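Local atomic coordinates of p-47 protein (Clostridium botulinum E1 str. 'BoNT E Beluga', PDB entry 5WIX), a protein that is of unknown function but, with its BPI-like tubular lipid-binding (TULIP) fold, probably binds lipid or another hydrophobic ligand. Residues 25-30 with 404-409; 169-174 with 408-413. All blocks are in the same frame, centred on the assembly; numbering follows the deposited sequence.

Contact 1: residues 25-30 with 404-409; sequences IVYGCS and NDIVNW
Tyr27 and Cys29 of strand 25-30 pack on Ile406, Val407 and Trp409, joining two antiparallel sheets of the TULIP (BPI-like) fold across a buried core. The geometry identifies face-to-face packing rather than edge pairing: the short strand axes run nearly parallel, at 8°, yet lie 8.5 Å apart. The tyrosine can be traced outward. Its CB approaches Trp409 CZ2 at 4.0 Å. Next, CG and CD2 pass Val407 CG2, which stands over one ring face, 16° off the normal and 3.6 Å from the ring centroid, in a CH-pi contact. CE2 still lies near Val407 CG2, while CE1 already nears Ile406 CB. Beyond them, CZ comes within 3.8 Å of Ile406 CB, and OH ends beside the base of that isoleucine, close to CB and both of its branches. The Trp409 indole is covered on both faces: Cys29 CB over one, Val407 CG1, offset toward the rim, over the other. Leu236 and Val234 of strand 234-238 continue the apolar layer around Tyr27, Cys29 and Trp409. With chi1 at -171°, Cys29 SG reaches over the same indole face as its CB, in a sulfur-aromatic contact 4.3 Å from the centroid of the Trp409 five-membered ring.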
loop_
_atom_site.group_PDB
_atom_site.type_symbol
_atom_site.label_atom_id
_atom_site.label_comp_id
_atom_site.label_asym_id
_atom_site.label_seq_id
_atom_site.Cartn_x
_atom_site.Cartn_y
_atom_site.Cartn_z
ATOM N N ILE A 25 -3.497 2.536 3.500
ATOM C CA ILE A 25 -2.488 2.149 2.533
ATOM C C ILE A 25 -1.141 2.363 3.194
ATOM O O ILE A 25 -0.900 3.419 3.785
ATOM C CB ILE A 25 -2.583 2.973 1.232
ATOM C CG1 ILE A 25 -3.881 2.677 0.499
ATOM C CG2 ILE A 25 -1.412 2.664 0.325
ATOM C CD1 ILE A 25 -3.957 3.315 -0.867
ATOM N N VAL A 26 -0.277 1.358 3.127
ATOM C CA VAL A 26 1.049 1.451 3.725
ATOM C C VAL A 26 2.087 1.292 2.624
ATOM O O VAL A 26 1.979 0.361 1.817
ATOM C CB VAL A 26 1.240 0.380 4.816
ATOM C CG1 VAL A 26 2.609 0.496 5.471
ATOM C CG2 VAL A 26 0.130 0.481 5.850
ATOM N N TYR A 27 3.058 2.208 2.562
ATOM C CA TYR A 27 4.190 2.085 1.623
ATOM C C TYR A 27 5.486 1.759 2.354
ATOM O O TYR A 27 5.649 2.150 3.509
ATOM C CB TYR A 27 4.380 3.367 0.819
ATOM C CG TYR A 27 3.093 3.910 0.261
ATOM C CD1 TYR A 27 2.651 3.551 -1.004
ATOM C CD2 TYR A 27 2.324 4.768 1.006
ATOM C CE1 TYR A 27 1.470 4.041 -1.524
ATOM C CE2 TYR A 27 1.152 5.268 0.524
ATOM C CZ TYR A 27 0.714 4.909 -0.752
ATOM O OH TYR A 27 -0.480 5.420 -1.238
ATOM N N GLY A 28 6.410 1.076 1.677
ATOM C CA GLY A 28 7.670 0.693 2.299
ATOM C C GLY A 28 8.863 0.541 1.364
ATOM O O GLY A 28 8.717 0.158 0.196
ATOM N N CYS A 29 10.053 0.845 1.881
ATOM C CA CYS A 29 11.291 0.738 1.095
ATOM C C CYS A 29 12.510 0.197 1.881
ATOM O O CYS A 29 12.704 0.486 3.064
ATOM C CB CYS A 29 11.643 2.104 0.485
ATOM S SG CYS A 29 13.013 2.062 -0.720
ATOM N N SER A 30 13.329 -0.584 1.185
ATOM C CA SER A 30 14.548 -1.153 1.742
ATOM C C SER A 30 15.543 -0.057 2.073
ATOM O O SER A 30 15.776 0.844 1.262
ATOM C CB SER A 30 15.170 -2.148 0.752
ATOM O OG SER A 30 16.410 -2.671 1.201
ATOM N N ASN A 404 3.602 3.092 -8.451
ATOM C CA ASN A 404 4.262 4.368 -8.723
ATOM C C ASN A 404 3.384 5.621 -8.543
ATOM O O ASN A 404 3.848 6.742 -8.754
ATOM C CB ASN A 404 4.823 4.360 -10.145
ATOM C CG ASN A 404 6.108 3.562 -10.264
ATOM O OD1 ASN A 404 6.956 3.604 -9.375
ATOM N ND2 ASN A 404 6.261 2.834 -11.367
ATOM N N ASP A 405 2.134 5.441 -8.133
ATOM C CA ASP A 405 1.146 6.527 -8.188
ATOM C C ASP A 405 1.327 7.546 -7.074
ATOM O O ASP A 405 1.458 8.750 -7.323
ATOM C CB ASP A 405 -0.277 5.949 -8.141
ATOM C CG ASP A 405 -1.353 6.987 -8.447
ATOM O OD1 ASP A 405 -1.470 7.398 -9.622
ATOM O OD2 ASP A 405 -2.101 7.367 -7.522
ATOM N N ILE A 406 1.330 7.063 -5.843
ATOM C CA ILE A 406 1.435 7.971 -4.710
ATOM C C ILE A 406 2.887 8.168 -4.217
ATOM O O ILE A 406 3.436 9.275 -4.319
ATOM C CB ILE A 406 0.551 7.489 -3.566
ATOM C CG1 ILE A 406 -0.866 7.322 -4.089
ATOM C CG2 ILE A 406 0.560 8.494 -2.456
ATOM C CD1 ILE A 406 -1.410 8.588 -4.691
ATOM N N VAL A 407 3.515 7.111 -3.706
ATOM C CA VAL A 407 4.873 7.262 -3.202
ATOM C C VAL A 407 5.915 6.707 -4.151
ATOM O O VAL A 407 5.907 5.517 -4.468
ATOM C CB VAL A 407 5.069 6.583 -1.841
ATOM C CG1 VAL A 407 6.502 6.703 -1.422
ATOM C CG2 VAL A 407 4.174 7.213 -0.791
ATOM N N ASN A 408 6.803 7.592 -4.598
ATOM C CA ASN A 408 8.009 7.199 -5.314
ATOM C C ASN A 408 9.189 7.417 -4.408
ATOM O O ASN A 408 9.533 8.556 -4.091
ATOM C CB ASN A 408 8.191 8.006 -6.600
ATOM C CG ASN A 408 6.972 7.978 -7.481
ATOM O OD1 ASN A 408 6.731 7.005 -8.193
ATOM N ND2 ASN A 408 6.192 9.049 -7.440
ATOM N N TRP A 409 9.809 6.333 -3.971
ATOM C CA TRP A 409 10.955 6.451 -3.077
ATOM C C TRP A 409 12.176 6.986 -3.807
ATOM O O TRP A 409 12.553 6.472 -4.866
ATOM C CB TRP A 409 11.283 5.108 -2.441
ATOM C CG TRP A 409 10.191 4.587 -1.599
ATOM C CD1 TRP A 409 9.274 3.635 -1.939
ATOM C CD2 TRP A 409 9.879 4.987 -0.260
ATOM N NE1 TRP A 409 8.415 3.413 -0.893
ATOM C CE2 TRP A 409 8.762 4.228 0.148
ATOM C CE3 TRP A 409 10.442 5.899 0.641
ATOM C CZ2 TRP A 409 8.195 4.358 1.412
ATOM C CZ3 TRP A 409 9.874 6.032 1.892
ATOM C CH2 TRP A 409 8.764 5.265 2.269
#

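Contact 2: residues 169-174 with 408-413; sequences VSYIFA and NWNNLK
Tyr171 and Asn410 turn toward each other through their first torsions: Tyr171 has CG extended away from its backbone N, while in Asn410 chi1 of -55° sets CG beside the N and anti to the carbonyl carbon. The setting is a type II beta turn, Asn408 to Asn411, where strand 407-409 ends against the start of strand 174-177 in the large antiparallel sheet. As modelled, the phenol OH donates to Asn410 OD1, which lies at the edge of the tyrosine ring near its plane, with ring and amide planes 37° apart; the 2.3 Å separation of Tyr171 OH and Asn410 OD1 is too short to trust, so the detail of this bond is doubtful.

The turn's closing bond, Asn411 N to Asn408 O, is weak at 3.4 Å. Pairing is defined by Ala174 and Trp409, a non-hydrogen-bonded antiparallel pair with CA atoms 4.1 Å apart. Beside it, Asn410 N donates to Phe173 O at 2.9 Å; the bond is bent, 148° at the hydrogen, and the donor sits above the carbonyl plane. Two CA-H...O contacts flank this bond: Asn410 CA to Ile172 O and Ala174 CA to Asn408 O, each 3.4 Å. Val34 of helix 31-42 packs on both Phe173 and Asn410, and backbone hydrogen bonding between Asn408 and Ser175 continues the pairing. Ala174 CB and the indole share one face of the sheet, CB meeting Trp409 CE3 obliquely at 3.4 Å; the main-chain Phe173 O lies at the edge of the ring, 3.6 Å from Trp409 CE3.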
loop_
_atom_site.group_PDB
_atom_site.type_symbol
_atom_site.label_atom_id
_atom_site.label_comp_id
_atom_site.label_asym_id
_atom_site.label_seq_id
_atom_site.Cartn_x
_atom_site.Cartn_y
_atom_site.Cartn_z
ATOM N N VAL A 169 21.631 20.089 3.080
ATOM C CA VAL A 169 21.200 18.740 2.717
ATOM C C VAL A 169 19.733 18.690 2.287
ATOM O O VAL A 169 18.826 18.599 3.113
ATOM C CB VAL A 169 21.399 17.760 3.869
ATOM C CG1 VAL A 169 21.003 16.356 3.422
ATOM C CG2 VAL A 169 22.837 17.801 4.341
ATOM N N SER A 170 19.507 18.743 0.984
ATOM C CA SER A 170 18.150 18.766 0.466
ATOM C C SER A 170 17.738 17.418 -0.129
ATOM O O SER A 170 16.958 17.372 -1.081
ATOM C CB SER A 170 18.009 19.873 -0.588
ATOM O OG SER A 170 18.947 19.710 -1.643
ATOM N N TYR A 171 18.245 16.324 0.435
ATOM C CA TYR A 171 17.986 15.012 -0.144
ATOM C C TYR A 171 16.539 14.584 0.016
ATOM O O TYR A 171 15.954 14.716 1.092
ATOM C CB TYR A 171 18.879 13.939 0.457
ATOM C CG TYR A 171 18.629 12.619 -0.214
ATOM C CD1 TYR A 171 18.874 12.472 -1.571
ATOM C CD2 TYR A 171 18.109 11.535 0.487
ATOM C CE1 TYR A 171 18.626 11.281 -2.220
ATOM C CE2 TYR A 171 17.861 10.331 -0.150
ATOM C CZ TYR A 171 18.122 10.212 -1.511
ATOM O OH TYR A 171 17.884 9.030 -2.182
ATOM N N ILE A 172 15.980 14.049 -1.068
ATOM C CA ILE A 172 14.577 13.670 -1.120
ATOM C C ILE A 172 14.379 12.184 -0.914
ATOM O O ILE A 172 14.587 11.398 -1.835
ATOM C CB ILE A 172 13.961 14.025 -2.457
ATOM C CG1 ILE A 172 14.399 15.417 -2.906
ATOM C CG2 ILE A 172 12.457 13.900 -2.374
ATOM C CD1 ILE A 172 14.001 15.744 -4.345
ATOM N N PHE A 173 13.954 11.799 0.282
ATOM C CA PHE A 173 13.785 10.387 0.601
ATOM C C PHE A 173 12.607 9.746 -0.120
ATOM O O PHE A 173 12.614 8.546 -0.386
ATOM C CB PHE A 173 13.617 10.203 2.106
ATOM C CG PHE A 173 14.902 10.308 2.869
ATOM C CD1 PHE A 173 15.922 9.408 2.645
ATOM C CD2 PHE A 173 15.081 11.303 3.818
ATOM C CE1 PHE A 173 17.092 9.501 3.340
ATOM C CE2 PHE A 173 16.250 11.399 4.518
ATOM C CZ PHE A 173 17.259 10.497 4.280
ATOM N N ALA A 174 11.594 10.545 -0.424
ATOM C CA ALA A 174 10.433 10.054 -1.154
ATOM C C ALA A 174 9.569 11.211 -1.603
ATOM O O ALA A 174 9.403 12.193 -0.872
ATOM C CB ALA A 174 9.622 9.100 -0.299
ATOM N N ASN A 408 6.803 7.592 -4.598
ATOM C CA ASN A 408 8.009 7.199 -5.314
ATOM C C ASN A 408 9.189 7.417 -4.408
ATOM O O ASN A 408 9.533 8.556 -4.091
ATOM C CB ASN A 408 8.191 8.006 -6.600
ATOM C CG ASN A 408 6.972 7.978 -7.481
ATOM O OD1 ASN A 408 6.731 7.005 -8.193
ATOM N ND2 ASN A 408 6.192 9.049 -7.440
ATOM N N TRP A 409 9.809 6.333 -3.971
ATOM C CA TRP A 409 10.955 6.451 -3.077
ATOM C C TRP A 409 12.176 6.986 -3.807
ATOM O O TRP A 409 12.553 6.472 -4.866
ATOM C CB TRP A 409 11.283 5.108 -2.441
ATOM C CG TRP A 409 10.191 4.587 -1.599
ATOM C CD1 TRP A 409 9.274 3.635 -1.939
ATOM C CD2 TRP A 409 9.879 4.987 -0.260
ATOM N NE1 TRP A 409 8.415 3.413 -0.893
ATOM C CE2 TRP A 409 8.762 4.228 0.148
ATOM C CE3 TRP A 409 10.442 5.899 0.641
ATOM C CZ2 TRP A 409 8.195 4.358 1.412
ATOM C CZ3 TRP A 409 9.874 6.032 1.892
ATOM C CH2 TRP A 409 8.764 5.265 2.269
ATOM N N ASN A 410 12.781 8.019 -3.225
ATOM C CA ASN A 410 13.958 8.678 -3.790
ATOM C C ASN A 410 13.655 9.346 -5.116
ATOM O O ASN A 410 14.528 9.420 -5.984
ATOM C CB ASN A 410 15.108 7.685 -3.973
ATOM C CG ASN A 410 15.465 6.968 -2.693
ATOM O OD1 ASN A 410 16.129 7.531 -1.817
ATOM N ND2 ASN A 410 15.041 5.711 -2.580
ATOM N N ASN A 411 12.421 9.826 -5.264
ATOM C CA ASN A 411 12.003 10.512 -6.479
ATOM C C ASN A 411 12.210 9.641 -7.710
ATOM O O ASN A 411 12.673 10.115 -8.747
ATOM C CB ASN A 411 12.767 11.830 -6.636
ATOM C CG ASN A 411 11.867 13.037 -6.552
ATOM O OD1 ASN A 411 10.664 12.912 -6.335
ATOM N ND2 ASN A 411 12.447 14.222 -6.720
ATOM N N LEU A 412 11.883 8.360 -7.591
ATOM C CA LEU A 412 12.093 7.442 -8.698
ATOM C C LEU A 412 10.925 6.480 -8.898
ATOM O O LEU A 412 10.256 6.073 -7.940
ATOM C CB LEU A 412 13.384 6.654 -8.489
ATOM C CG LEU A 412 14.689 7.454 -8.448
ATOM C CD1 LEU A 412 15.789 6.608 -7.852
ATOM C CD2 LEU A 412 15.088 7.966 -9.831
ATOM N N LYS A 413 10.689 6.124 -10.158
ATOM C CA LYS A 413 9.691 5.118 -10.489
ATOM C C LYS A 413 10.290 3.720 -10.358
ATOM O O LYS A 413 11.515 3.537 -10.416
ATOM C CB LYS A 413 9.146 5.306 -11.917
ATOM C CG LYS A 413 8.746 6.733 -12.324
ATOM C CD LYS A 413 7.471 7.226 -11.642
ATOM C CE LYS A 413 7.117 8.644 -12.101
ATOM N NZ LYS A 413 6.187 9.361 -11.174
#

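Both contacts involve strand 407-409, contact 1 through its side chains and contact 2 mainly through main chain and the turn that follows. Contact 1 uses Val407 and Trp409 to meet strand 25-30 of another sheet; contact 2 pairs the end of the strand and its following turn with the start of strand 174-177. Their centres lie 11 Å apart, and Val407 CG1 touches Ala174 CB between them. Every touching residue of contact 1 is buried, and its clear interactions are apolar, CH-pi and sulfur-aromatic. Contact 2, farther from the chain centre, is also largely buried but reaches the surface at Asn411, and adds a main-chain hydrogen bond and a phenol-amide pair. The indole of Trp409 serves both.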